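Local coordinates for protein putative cytochrome P450 hydroxylase (Chondromyces apiculatus DSM 436, PDB 6GMF) that probably acts as a heme-dependent cytochrome P450 monooxygenase, using molecular oxygen to hydroxylate substrates such as terpenes, at residues Ile113-Val118 with Leu357-Ala362; Leu265-Val270 with Glu352-Leu357; Gln35-Val40 with Arg301-Pro306; Ser27-Leu32 with Gly294-Pro299. All coordinates share one frame; numbering follows the deposited sequence.

Interaction 1. Residues Ile113-Val118 with Leu357-Ala362; sequences IAHELV and LEVLLA
Val359 projects from residues 357-362 between Ala114, His115 and Val118 and carries most of the contact with residues 113-118. The aromatic part is a CH-pi contact: Val359 CG1 stands over one face of the His115 imidazole, 3.8 Å from the ring centroid and 18° off the ring normal, displaced toward the ND1-CE1 rim. CG2 of Val359 reaches the same ring at NE2, at 3.6 Å, so both methyl branches lie against it. With chi1 -80°, CG of His115 stands anti to the carbonyl carbon, and the ring swings toward helix 346-363 although its CB leaves the backbone at a slant.

The remaining contacts are aliphatic. Val359 CG2 meets Ala114 CB at 3.7 Å, the small methyl letting the backbones approach to 6.4 Å between the CA atoms of Ala114 and Val359. Val118 CG2 lies 3.8 Å from Val359 CG1, the side chains running in opposite senses, and touches Leu360 CD2 at 4.0 Å.

Polar groups lie at the margins, where Arg363 NH1 bonds to His115 O and Arg111 forms a salt bridge with Glu358. The two helix segments run roughly in the same direction, inclined by 38° with their axes 9.2 Å apart. Helix 136-145 covers other parts of 113-118, at Ile113 and Ala114. Such packing is characteristic of the P450 four-helix bundle, in which helix D (107-119) lies beside helix L (346-363).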
loop_
_atom_site.group_PDB
_atom_site.type_symbol
_atom_site.label_atom_id
_atom_site.label_comp_id
_atom_site.label_asym_id
_atom_site.label_seq_id
_atom_site.Cartn_x
_atom_site.Cartn_y
_atom_site.Cartn_z
ATOM N N ILE A 113 10.181 -17.637 1.569
ATOM C CA ILE A 113 9.735 -17.100 0.262
ATOM C C ILE A 113 10.814 -16.146 -0.243
ATOM O O ILE A 113 11.150 -16.214 -1.374
ATOM C CB ILE A 113 8.372 -16.420 0.431
ATOM C CG1 ILE A 113 7.300 -17.453 0.750
ATOM C CG2 ILE A 113 8.002 -15.622 -0.797
ATOM C CD1 ILE A 113 5.989 -16.860 1.149
ATOM N N ALA A 114 11.340 -15.307 0.633
ATOM C CA ALA A 114 12.383 -14.358 0.214
ATOM C C ALA A 114 13.583 -15.122 -0.349
ATOM O O ALA A 114 14.083 -14.754 -1.367
ATOM C CB ALA A 114 12.759 -13.463 1.363
ATOM N N HIS A 115 14.004 -16.165 0.343
ATOM C CA HIS A 115 15.179 -16.940 -0.109
ATOM C C HIS A 115 14.889 -17.613 -1.451
ATOM O O HIS A 115 15.756 -17.632 -2.264
ATOM C CB HIS A 115 15.648 -17.869 1.014
ATOM C CG HIS A 115 16.466 -17.177 2.042
ATOM N ND1 HIS A 115 17.747 -16.753 1.799
ATOM C CD2 HIS A 115 16.196 -16.813 3.305
ATOM C CE1 HIS A 115 18.214 -16.170 2.870
ATOM N NE2 HIS A 115 17.289 -16.192 3.785
ATOM N N GLU A 116 13.687 -18.129 -1.645
ATOM C CA GLU A 116 13.336 -18.787 -2.924
ATOM C C GLU A 116 13.361 -17.763 -4.053
ATOM O O GLU A 116 13.814 -18.083 -5.128
ATOM C CB GLU A 116 11.905 -19.285 -2.887
ATOM C CG GLU A 116 11.704 -20.447 -1.981
ATOM C CD GLU A 116 10.277 -20.955 -2.002
ATOM O OE1 GLU A 116 9.581 -20.608 -2.951
ATOM O OE2 GLU A 116 9.877 -21.666 -1.028
ATOM N N LEU A 117 12.838 -16.576 -3.794
ATOM C CA LEU A 117 12.843 -15.534 -4.844
ATOM C C LEU A 117 14.289 -15.183 -5.186
ATOM O O LEU A 117 14.580 -15.041 -6.342
ATOM C CB LEU A 117 12.049 -14.318 -4.368
ATOM C CG LEU A 117 10.555 -14.573 -4.233
ATOM C CD1 LEU A 117 9.872 -13.395 -3.593
ATOM C CD2 LEU A 117 9.932 -14.858 -5.589
ATOM N N VAL A 118 15.155 -15.078 -4.192
ATOM C CA VAL A 118 16.573 -14.744 -4.495
ATOM C C VAL A 118 17.242 -15.949 -5.153
ATOM O O VAL A 118 18.044 -15.742 -6.009
ATOM C CB VAL A 118 17.330 -14.195 -3.278
ATOM C CG1 VAL A 118 18.791 -13.969 -3.600
ATOM C CG2 VAL A 118 16.694 -12.888 -2.846
ATOM N N LEU A 357 14.195 -7.249 2.219
ATOM C CA LEU A 357 15.398 -6.436 2.103
ATOM C C LEU A 357 16.553 -7.119 2.869
ATOM O O LEU A 357 17.697 -7.097 2.388
ATOM C CB LEU A 357 15.121 -5.027 2.619
ATOM C CG LEU A 357 14.241 -4.179 1.700
ATOM C CD1 LEU A 357 13.873 -2.921 2.415
ATOM C CD2 LEU A 357 14.924 -3.865 0.368
ATOM N N GLU A 358 16.274 -7.760 4.005
ATOM C CA GLU A 358 17.341 -8.496 4.752
ATOM C C GLU A 358 17.965 -9.567 3.845
ATOM O O GLU A 358 19.193 -9.730 3.784
ATOM C CB GLU A 358 16.816 -9.194 6.005
ATOM C CG GLU A 358 16.717 -8.323 7.226
ATOM C CD GLU A 358 15.992 -9.003 8.381
ATOM O OE1 GLU A 358 15.277 -10.030 8.149
ATOM O OE2 GLU A 358 16.109 -8.522 9.511
ATOM N N VAL A 359 17.121 -10.288 3.111
ATOM C CA VAL A 359 17.605 -11.367 2.269
ATOM C C VAL A 359 18.330 -10.784 1.051
ATOM O O VAL A 359 19.407 -11.261 0.653
ATOM C CB VAL A 359 16.444 -12.309 1.919
ATOM C CG1 VAL A 359 16.850 -13.378 0.912
ATOM C CG2 VAL A 359 15.890 -12.942 3.188
ATOM N N LEU A 360 17.725 -9.801 0.383
ATOM C CA LEU A 360 18.394 -9.213 -0.791
ATOM C C LEU A 360 19.770 -8.653 -0.409
ATOM O O LEU A 360 20.779 -8.873 -1.128
ATOM C CB LEU A 360 17.537 -8.080 -1.344
ATOM C CG LEU A 360 16.343 -8.500 -2.186
ATOM C CD1 LEU A 360 15.374 -7.331 -2.310
ATOM C CD2 LEU A 360 16.789 -8.985 -3.557
ATOM N N LEU A 361 19.795 -7.890 0.682
ATOM C CA LEU A 361 20.994 -7.168 1.074
ATOM C C LEU A 361 22.070 -8.173 1.465
ATOM O O LEU A 361 23.246 -7.908 1.205
ATOM C CB LEU A 361 20.695 -6.222 2.240
ATOM C CG LEU A 361 19.893 -4.969 1.898
ATOM C CD1 LEU A 361 19.851 -3.988 3.061
ATOM C CD2 LEU A 361 20.412 -4.298 0.654
ATOM N N ALA A 362 21.676 -9.269 2.140
ATOM C CA ALA A 362 22.653 -10.278 2.616
ATOM C C ALA A 362 23.213 -11.072 1.433
ATOM O O ALA A 362 24.396 -11.336 1.358
ATOM C CB ALA A 362 22.011 -11.197 3.605
#

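Interaction 2. Residues Leu265-Val270 with Glu352-Leu357; sequences LVPAVV and EAKVML
Val266 and Val270, one helical turn apart, share a rotamer that turns different branches to helix 346-363. In Val266, chi1 164° sets CG1 opposite the backbone N and lays it on the backbone of Lys354, 3.6 Å from Lys354 O. The same methyl touches Lys354 CG at 3.9 Å and Leu357 CB at 4.0 Å. In Val270 the working branch is CG2, which stands across from the carbonyl carbon and rests against both Ala353 CB and Leu357 CD1, 3.9 Å from each.

Lys354 contributes its backbone and the methylenes of its chain. Its CG lies beside Val266, Lys354 CD lies 4.4 Å from Pro267 CG, and a bend at chi3 (84°) carries the amine off toward a salt bridge with Glu107 on helix 107-119. The helix segments cross steeply, at 124° and 9.2 Å between axes, so the contact is confined to about one turn on each side. Ala353 and Leu357 also pack on helix 220-251, at Leu241 and Ala245. The side chain of Ala353 lies about 7 Å from the heme, placing this crossing of helices K and L of the P450 fold close to the cofactor.

Across the interface the chemistry is aliphatic, methyl groups against methyls, methylenes and backbone. Its hold depends on shape and burial, while the Lys354 amine, the one charged group, finds its ionic partner on a different helix.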
loop_
_atom_site.group_PDB
_atom_site.type_symbol
_atom_site.label_atom_id
_atom_site.label_comp_id
_atom_site.label_asym_id
_atom_site.label_seq_id
_atom_site.Cartn_x
_atom_site.Cartn_y
_atom_site.Cartn_z
ATOM N N LEU A 265 19.946 -2.283 10.519
ATOM C CA LEU A 265 19.453 -0.982 10.011
ATOM C C LEU A 265 18.145 -1.134 9.201
ATOM O O LEU A 265 17.442 -0.143 8.944
ATOM C CB LEU A 265 20.548 -0.373 9.135
ATOM C CG LEU A 265 21.735 0.223 9.903
ATOM C CD1 LEU A 265 22.773 0.763 8.928
ATOM C CD2 LEU A 265 21.235 1.283 10.863
ATOM N N VAL A 266 17.831 -2.349 8.750
ATOM C CA VAL A 266 16.766 -2.511 7.746
ATOM C C VAL A 266 15.433 -1.950 8.241
ATOM O O VAL A 266 14.752 -1.297 7.443
ATOM C CB VAL A 266 16.664 -3.975 7.265
ATOM C CG1 VAL A 266 15.345 -4.246 6.540
ATOM C CG2 VAL A 266 17.851 -4.334 6.382
ATOM N N PRO A 267 14.976 -2.141 9.493
ATOM C CA PRO A 267 13.702 -1.562 9.930
ATOM C C PRO A 267 13.699 -0.033 9.748
ATOM O O PRO A 267 12.664 0.548 9.343
ATOM C CB PRO A 267 13.489 -2.007 11.370
ATOM C CG PRO A 267 14.360 -3.274 11.445
ATOM C CD PRO A 267 15.525 -3.071 10.502
ATOM N N ALA A 268 14.855 0.592 9.975
ATOM C CA ALA A 268 14.958 2.025 9.829
ATOM C C ALA A 268 14.934 2.430 8.354
ATOM O O ALA A 268 14.429 3.510 8.023
ATOM C CB ALA A 268 16.208 2.539 10.495
ATOM N N VAL A 269 15.538 1.615 7.498
ATOM C CA VAL A 269 15.517 1.822 6.088
ATOM C C VAL A 269 14.039 1.845 5.670
ATOM O O VAL A 269 13.604 2.770 4.965
ATOM C CB VAL A 269 16.324 0.757 5.319
ATOM C CG1 VAL A 269 16.179 0.923 3.817
ATOM C CG2 VAL A 269 17.819 0.784 5.692
ATOM N N VAL A 270 13.287 0.847 6.131
ATOM C CA VAL A 270 11.906 0.707 5.722
ATOM C C VAL A 270 11.110 1.953 6.146
ATOM O O VAL A 270 10.266 2.458 5.377
ATOM C CB VAL A 270 11.298 -0.601 6.242
ATOM C CG1 VAL A 270 9.792 -0.630 6.064
ATOM C CG2 VAL A 270 11.929 -1.806 5.569
ATOM N N GLU A 352 7.173 -7.935 5.589
ATOM C CA GLU A 352 7.569 -8.409 4.254
ATOM C C GLU A 352 8.772 -7.595 3.781
ATOM O O GLU A 352 9.708 -8.127 3.187
ATOM C CB GLU A 352 6.395 -8.279 3.274
ATOM C CG GLU A 352 5.272 -9.257 3.583
ATOM C CD GLU A 352 4.171 -9.323 2.540
ATOM O OE1 GLU A 352 4.417 -8.981 1.385
ATOM O OE2 GLU A 352 3.061 -9.738 2.909
ATOM N N ALA A 353 8.695 -6.268 3.987
ATOM C CA ALA A 353 9.742 -5.409 3.486
ATOM C C ALA A 353 11.047 -5.701 4.250
ATOM O O ALA A 353 12.136 -5.779 3.628
ATOM C CB ALA A 353 9.345 -3.948 3.572
ATOM N N LYS A 354 10.943 -5.775 5.577
ATOM C CA LYS A 354 12.181 -6.081 6.380
ATOM C C LYS A 354 12.795 -7.388 5.885
ATOM O O LYS A 354 14.019 -7.465 5.597
ATOM C CB LYS A 354 11.847 -6.186 7.852
ATOM C CG LYS A 354 13.030 -6.559 8.751
ATOM C CD LYS A 354 12.611 -7.076 10.091
ATOM C CE LYS A 354 12.287 -8.551 10.012
ATOM N NZ LYS A 354 12.329 -9.229 11.333
ATOM N N VAL A 355 11.959 -8.422 5.804
ATOM C CA VAL A 355 12.530 -9.730 5.485
ATOM C C VAL A 355 13.102 -9.723 4.066
ATOM O O VAL A 355 14.213 -10.145 3.843
ATOM C CB VAL A 355 11.543 -10.876 5.722
ATOM C CG1 VAL A 355 12.089 -12.180 5.130
ATOM C CG2 VAL A 355 11.219 -11.054 7.196
ATOM N N MET A 356 12.367 -9.170 3.079
ATOM C CA MET A 356 12.836 -9.225 1.715
ATOM C C MET A 356 14.132 -8.420 1.585
ATOM O O MET A 356 15.074 -8.852 0.922
ATOM C CB MET A 356 11.797 -8.675 0.731
ATOM C CG MET A 356 12.067 -8.979 -0.701
ATOM S SD MET A 356 11.978 -10.744 -1.059
ATOM C CE MET A 356 13.701 -11.134 -1.331
ATOM N N LEU A 357 14.195 -7.249 2.219
ATOM C CA LEU A 357 15.398 -6.436 2.103
ATOM C C LEU A 357 16.553 -7.119 2.869
ATOM O O LEU A 357 17.697 -7.097 2.388
ATOM C CB LEU A 357 15.121 -5.027 2.619
ATOM C CG LEU A 357 14.241 -4.179 1.700
ATOM C CD1 LEU A 357 13.873 -2.921 2.415
ATOM C CD2 LEU A 357 14.924 -3.865 0.368
#

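Interaction 3. Residues Gln35-Val40 with Arg301-Pro306; sequences QGFMAV and RSVVLP
Met38 bonds through both its backbone N and O to the neighbouring strand 303-306. Its N donates to Val303 O at 2.8 Å, nearly straight and in the carbonyl plane, and its O accepts from Leu305 N at a short 2.6 Å, almost along the C=O axis. Val40 N continues the ladder to Leu305 O at 3.0 Å, the donor tilted from that carbonyl's plane.

This is a parallel pair within the mixed beta sheet of the P450 fold, extended beyond by 29-31 and 285-287. On the other edge of 38-40, where it pairs antiparallel with 29-31, Gly36 and Phe37 both face Leu32 in a G1 beta bulge. Val40 CG2 touches Val304 CG1 at 4.0 Å on one face, while Ala39 and Leu305 occupy the other.

At the strand start, chi1 of -61° puts Phe37 CG anti to the carbonyl carbon and lays the ring alongside Val303, whose CG1 makes a CH-pi contact 3.9 Å from the ring centroid and 20° off the normal; Gln35 CB covers the opposite face. An alanine in place of Phe37 would probably leave Val303 CG1 and Gln35 CB facing a gap. Pro306 packs on helix 43-51 and on heme-binding Arg285.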
loop_
_atom_site.group_PDB
_atom_site.type_symbol
_atom_site.label_atom_id
_atom_site.label_comp_id
_atom_site.label_asym_id
_atom_site.label_seq_id
_atom_site.Cartn_x
_atom_site.Cartn_y
_atom_site.Cartn_z
ATOM N N GLN A 35 -10.402 16.595 -12.735
ATOM C CA GLN A 35 -11.116 15.788 -11.746
ATOM C C GLN A 35 -11.880 16.684 -10.760
ATOM O O GLN A 35 -12.906 16.295 -10.246
ATOM C CB GLN A 35 -10.137 14.924 -10.937
ATOM C CG GLN A 35 -9.397 13.881 -11.765
ATOM C CD GLN A 35 -8.128 14.375 -12.422
ATOM O OE1 GLN A 35 -7.773 15.556 -12.380
ATOM N NE2 GLN A 35 -7.445 13.474 -13.095
ATOM N N GLY A 36 -11.306 17.845 -10.437
ATOM C CA GLY A 36 -11.902 18.788 -9.522
ATOM C C GLY A 36 -11.699 18.389 -8.071
ATOM O O GLY A 36 -12.391 18.862 -7.185
ATOM N N PHE A 37 -10.746 17.485 -7.829
ATOM C CA PHE A 37 -10.532 16.985 -6.486
ATOM C C PHE A 37 -9.685 18.013 -5.732
ATOM O O PHE A 37 -8.823 18.668 -6.328
ATOM C CB PHE A 37 -9.794 15.650 -6.514
ATOM C CG PHE A 37 -10.496 14.523 -7.219
ATOM C CD1 PHE A 37 -11.874 14.541 -7.435
ATOM C CD2 PHE A 37 -9.776 13.413 -7.607
ATOM C CE1 PHE A 37 -12.489 13.461 -8.054
ATOM C CE2 PHE A 37 -10.399 12.335 -8.209
ATOM C CZ PHE A 37 -11.754 12.364 -8.424
ATOM N N MET A 38 -9.944 18.169 -4.444
ATOM C CA MET A 38 -9.199 19.119 -3.655
ATOM C C MET A 38 -8.038 18.378 -2.970
ATOM O O MET A 38 -8.217 17.298 -2.452
ATOM C CB MET A 38 -10.070 19.801 -2.600
ATOM C CG MET A 38 -11.361 20.386 -3.152
ATOM S SD MET A 38 -11.024 21.649 -4.372
ATOM C CE MET A 38 -10.872 23.096 -3.338
ATOM N N ALA A 39 -6.836 18.942 -3.015
ATOM C CA ALA A 39 -5.655 18.292 -2.435
ATOM C C ALA A 39 -5.162 19.094 -1.240
ATOM O O ALA A 39 -5.053 20.292 -1.296
ATOM C CB ALA A 39 -4.582 18.190 -3.462
ATOM N N VAL A 40 -4.776 18.388 -0.171
ATOM C CA VAL A 40 -4.301 19.010 1.042
ATOM C C VAL A 40 -2.871 18.525 1.276
ATOM O O VAL A 40 -2.683 17.355 1.349
ATOM C CB VAL A 40 -5.218 18.643 2.215
ATOM C CG1 VAL A 40 -4.722 19.182 3.540
ATOM C CG2 VAL A 40 -6.625 19.130 1.922
ATOM N N ARG A 301 -19.527 18.092 -0.244
ATOM C CA ARG A 301 -19.530 17.090 -1.253
ATOM C C ARG A 301 -18.315 17.138 -2.167
ATOM O O ARG A 301 -18.315 16.440 -3.180
ATOM C CB ARG A 301 -20.833 17.167 -2.048
ATOM C CG ARG A 301 -22.039 16.890 -1.162
ATOM C CD ARG A 301 -22.144 15.413 -0.827
ATOM N NE ARG A 301 -22.960 15.163 0.341
ATOM C CZ ARG A 301 -23.498 13.998 0.632
ATOM N NH1 ARG A 301 -23.157 12.933 -0.072
ATOM N NH2 ARG A 301 -24.378 13.917 1.611
ATOM N N SER A 302 -17.238 17.815 -1.766
ATOM C CA SER A 302 -16.012 17.792 -2.545
ATOM C C SER A 302 -15.251 16.496 -2.265
ATOM O O SER A 302 -15.254 16.037 -1.125
ATOM C CB SER A 302 -15.141 18.949 -2.201
ATOM O OG SER A 302 -15.785 20.165 -2.519
ATOM N N VAL A 303 -14.634 15.933 -3.302
ATOM C CA VAL A 303 -13.615 14.889 -3.076
ATOM C C VAL A 303 -12.302 15.564 -2.675
ATOM O O VAL A 303 -11.866 16.529 -3.318
ATOM C CB VAL A 303 -13.445 14.014 -4.319
ATOM C CG1 VAL A 303 -12.288 13.026 -4.145
ATOM C CG2 VAL A 303 -14.756 13.300 -4.620
ATOM N N VAL A 304 -11.665 15.024 -1.628
ATOM C CA VAL A 304 -10.521 15.619 -1.028
ATOM C C VAL A 304 -9.441 14.546 -0.961
ATOM O O VAL A 304 -9.755 13.451 -0.557
ATOM C CB VAL A 304 -10.832 16.122 0.390
ATOM C CG1 VAL A 304 -9.582 16.613 1.088
ATOM C CG2 VAL A 304 -11.910 17.203 0.357
ATOM N N LEU A 305 -8.238 14.897 -1.416
ATOM C CA LEU A 305 -7.074 14.013 -1.391
ATOM C C LEU A 305 -6.090 14.517 -0.351
ATOM O O LEU A 305 -5.318 15.443 -0.609
ATOM C CB LEU A 305 -6.392 13.993 -2.765
ATOM C CG LEU A 305 -7.258 13.655 -3.981
ATOM C CD1 LEU A 305 -6.359 13.628 -5.196
ATOM C CD2 LEU A 305 -7.924 12.336 -3.806
ATOM N N PRO A 306 -6.074 13.901 0.844
ATOM C CA PRO A 306 -5.006 14.146 1.796
ATOM C C PRO A 306 -3.710 13.560 1.217
ATOM O O PRO A 306 -3.654 12.349 0.910
ATOM C CB PRO A 306 -5.451 13.425 3.067
ATOM C CG PRO A 306 -6.890 13.075 2.847
ATOM C CD PRO A 306 -7.078 12.952 1.350
#

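Interaction 4. Residues Ser27-Leu32 with Gly294-Pro299; sequences SAVGRL and GDERIP
Val29 and Glu296 make the closest carbon contact here, Val29 CG2 lying 3.6 Å from Glu296 CB, the two side chains running alongside in opposite senses. The same methyl, anti to its carbonyl carbon, also reaches Ile298 CD1 at 4.1 Å. One residue back, Ala28 CB fits against Glu296 CG at 3.9 Å and Gly294 O at 3.8 Å. Glu296 bends at chi2 (-74°), folding its carboxylate back over the start of 27-32, where OE2 approaches Ser27 OG to 3.3 Å.

Behind these contacts, Ser27 is fixed within its own segment: its OG donates to Val29 O at 2.8 Å, bridging the turn by which the chain leaves helix 16-26. A valine in its place would probably leave Val29 O without this donor and free the turn to shift, with the Glu296 carboxylate deprived of its hydroxyl neighbour. Gly294 adopts a positive phi and brings its CA up against Ala28 CB; a CB there would stand only 2.6 Å from Ala28 CB, so the close approach depends on the missing side chain.

Two beta units thus meet through side chains. Strand 29-31 is an outermost strand of the mixed sheet, with Gly30 paired to Ala39, whereas 296-298 forms a hairpin with 291-293. Ile298 spans them, packing on Val291 and Ile293 in its hairpin and on Met38 and Val304 in the sheet next door.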
loop_
_atom_site.group_PDB
_atom_site.type_symbol
_atom_site.label_atom_id
_atom_site.label_comp_id
_atom_site.label_asym_id
_atom_site.label_seq_id
_atom_site.Cartn_x
_atom_site.Cartn_y
_atom_site.Cartn_z
ATOM N N SER A 27 -0.708 27.344 -0.674
ATOM C CA SER A 27 -2.061 27.244 -0.166
ATOM C C SER A 27 -2.265 25.933 0.601
ATOM O O SER A 27 -1.643 24.911 0.277
ATOM C CB SER A 27 -3.041 27.342 -1.300
ATOM O OG SER A 27 -4.361 27.205 -0.807
ATOM N N ALA A 28 -3.144 25.996 1.603
ATOM C CA ALA A 28 -3.595 24.845 2.374
ATOM C C ALA A 28 -4.296 23.839 1.466
ATOM O O ALA A 28 -4.317 22.623 1.780
ATOM C CB ALA A 28 -4.502 25.261 3.510
ATOM N N VAL A 29 -4.946 24.335 0.410
ATOM C CA VAL A 29 -5.729 23.527 -0.493
ATOM C C VAL A 29 -5.361 23.831 -1.951
ATOM O O VAL A 29 -5.254 24.994 -2.336
ATOM C CB VAL A 29 -7.223 23.784 -0.229
ATOM C CG1 VAL A 29 -8.076 22.917 -1.124
ATOM C CG2 VAL A 29 -7.550 23.563 1.240
ATOM N N GLY A 30 -5.213 22.767 -2.746
ATOM C CA GLY A 30 -5.031 22.779 -4.193
ATOM C C GLY A 30 -6.171 22.049 -4.875
ATOM O O GLY A 30 -7.011 21.421 -4.211
ATOM N N ARG A 31 -6.284 22.229 -6.192
ATOM C CA ARG A 31 -7.394 21.666 -6.969
ATOM C C ARG A 31 -6.784 20.936 -8.159
ATOM O O ARG A 31 -5.948 21.526 -8.834
ATOM C CB ARG A 31 -8.353 22.773 -7.416
ATOM C CG ARG A 31 -9.553 22.314 -8.239
ATOM C CD ARG A 31 -10.370 23.489 -8.787
ATOM N NE ARG A 31 -11.650 23.687 -8.113
ATOM C CZ ARG A 31 -12.806 23.163 -8.516
ATOM N NH1 ARG A 31 -12.875 22.504 -9.663
ATOM N NH2 ARG A 31 -13.888 23.293 -7.773
ATOM N N LEU A 32 -7.171 19.662 -8.345
ATOM C CA LEU A 32 -6.799 18.879 -9.512
ATOM C C LEU A 32 -7.791 19.206 -10.623
ATOM O O LEU A 32 -9.021 19.247 -10.391
ATOM C CB LEU A 32 -6.873 17.368 -9.265
ATOM C CG LEU A 32 -6.259 16.755 -8.006
ATOM C CD1 LEU A 32 -5.817 15.329 -8.327
ATOM C CD2 LEU A 32 -5.131 17.574 -7.404
ATOM N N GLY A 294 -6.963 25.513 6.904
ATOM C CA GLY A 294 -6.003 26.591 6.721
ATOM C C GLY A 294 -6.600 27.804 6.026
ATOM O O GLY A 294 -5.996 28.324 5.102
ATOM N N ASP A 295 -7.794 28.222 6.473
ATOM C CA ASP A 295 -8.497 29.436 6.018
ATOM C C ASP A 295 -8.942 29.308 4.556
ATOM O O ASP A 295 -9.328 30.285 3.922
ATOM C CB ASP A 295 -7.661 30.702 6.251
ATOM C CG ASP A 295 -8.014 31.443 7.538
ATOM O OD1 ASP A 295 -8.174 30.773 8.581
ATOM O OD2 ASP A 295 -8.148 32.682 7.486
ATOM N N GLU A 296 -8.905 28.085 4.030
ATOM C CA GLU A 296 -9.448 27.784 2.734
ATOM C C GLU A 296 -10.709 26.971 3.012
ATOM O O GLU A 296 -10.682 26.007 3.809
ATOM C CB GLU A 296 -8.467 26.989 1.866
ATOM C CG GLU A 296 -7.078 27.601 1.761
ATOM C CD GLU A 296 -7.026 28.831 0.882
ATOM O OE1 GLU A 296 -8.032 29.113 0.191
ATOM O OE2 GLU A 296 -5.983 29.499 0.894
ATOM N N ARG A 297 -11.807 27.392 2.388
ATOM C CA ARG A 297 -13.068 26.733 2.555
ATOM C C ARG A 297 -13.158 25.658 1.459
ATOM O O ARG A 297 -12.739 25.858 0.319
ATOM C CB ARG A 297 -14.184 27.786 2.584
ATOM C CG ARG A 297 -15.569 27.252 2.261
ATOM C CD ARG A 297 -15.791 27.260 0.766
ATOM N NE ARG A 297 -17.206 27.311 0.461
ATOM C CZ ARG A 297 -17.699 27.568 -0.737
ATOM N NH1 ARG A 297 -18.988 27.381 -0.957
ATOM N NH2 ARG A 297 -16.905 27.987 -1.707
ATOM N N ILE A 298 -13.648 24.477 1.847
ATOM C CA ILE A 298 -13.869 23.383 0.908
ATOM C C ILE A 298 -15.369 23.129 0.934
ATOM O O ILE A 298 -15.948 22.890 1.991
ATOM C CB ILE A 298 -13.068 22.114 1.273
ATOM C CG1 ILE A 298 -11.554 22.358 1.297
ATOM C CG2 ILE A 298 -13.406 20.977 0.325
ATOM C CD1 ILE A 298 -10.771 21.167 1.811
ATOM N N PRO A 299 -16.053 23.248 -0.217
ATOM C CA PRO A 299 -17.498 23.067 -0.231
ATOM C C PRO A 299 -17.887 21.629 0.138
ATOM O O PRO A 299 -17.112 20.676 -0.058
ATOM C CB PRO A 299 -17.927 23.333 -1.676
ATOM C CG PRO A 299 -16.705 23.848 -2.395
ATOM C CD PRO A 299 -15.503 23.439 -1.562
#

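In the fold
From the N terminus, 27-32 and 35-40 come first and wait some 260 residues for their partners: interaction 4 closes at 294-299 and interaction 3 at 301-306, so the two loops cross. Their centres lie 9 Å apart, joined by pairing between strands 29-31 and 38-40. Residues 113-118 open interaction 1, closed only at 357-362 near the C terminus; interaction 2, from 265-270 to 352-357, falls wholly within that span. These two share Leu357 and helix 346-363. Both cross interactions 3 and 4 along the chain without touching them. Interaction 1 binds within the helical bundle and interaction 3 within the beta region, on opposite sides of the molecule's centre, about 40 Å apart between centres.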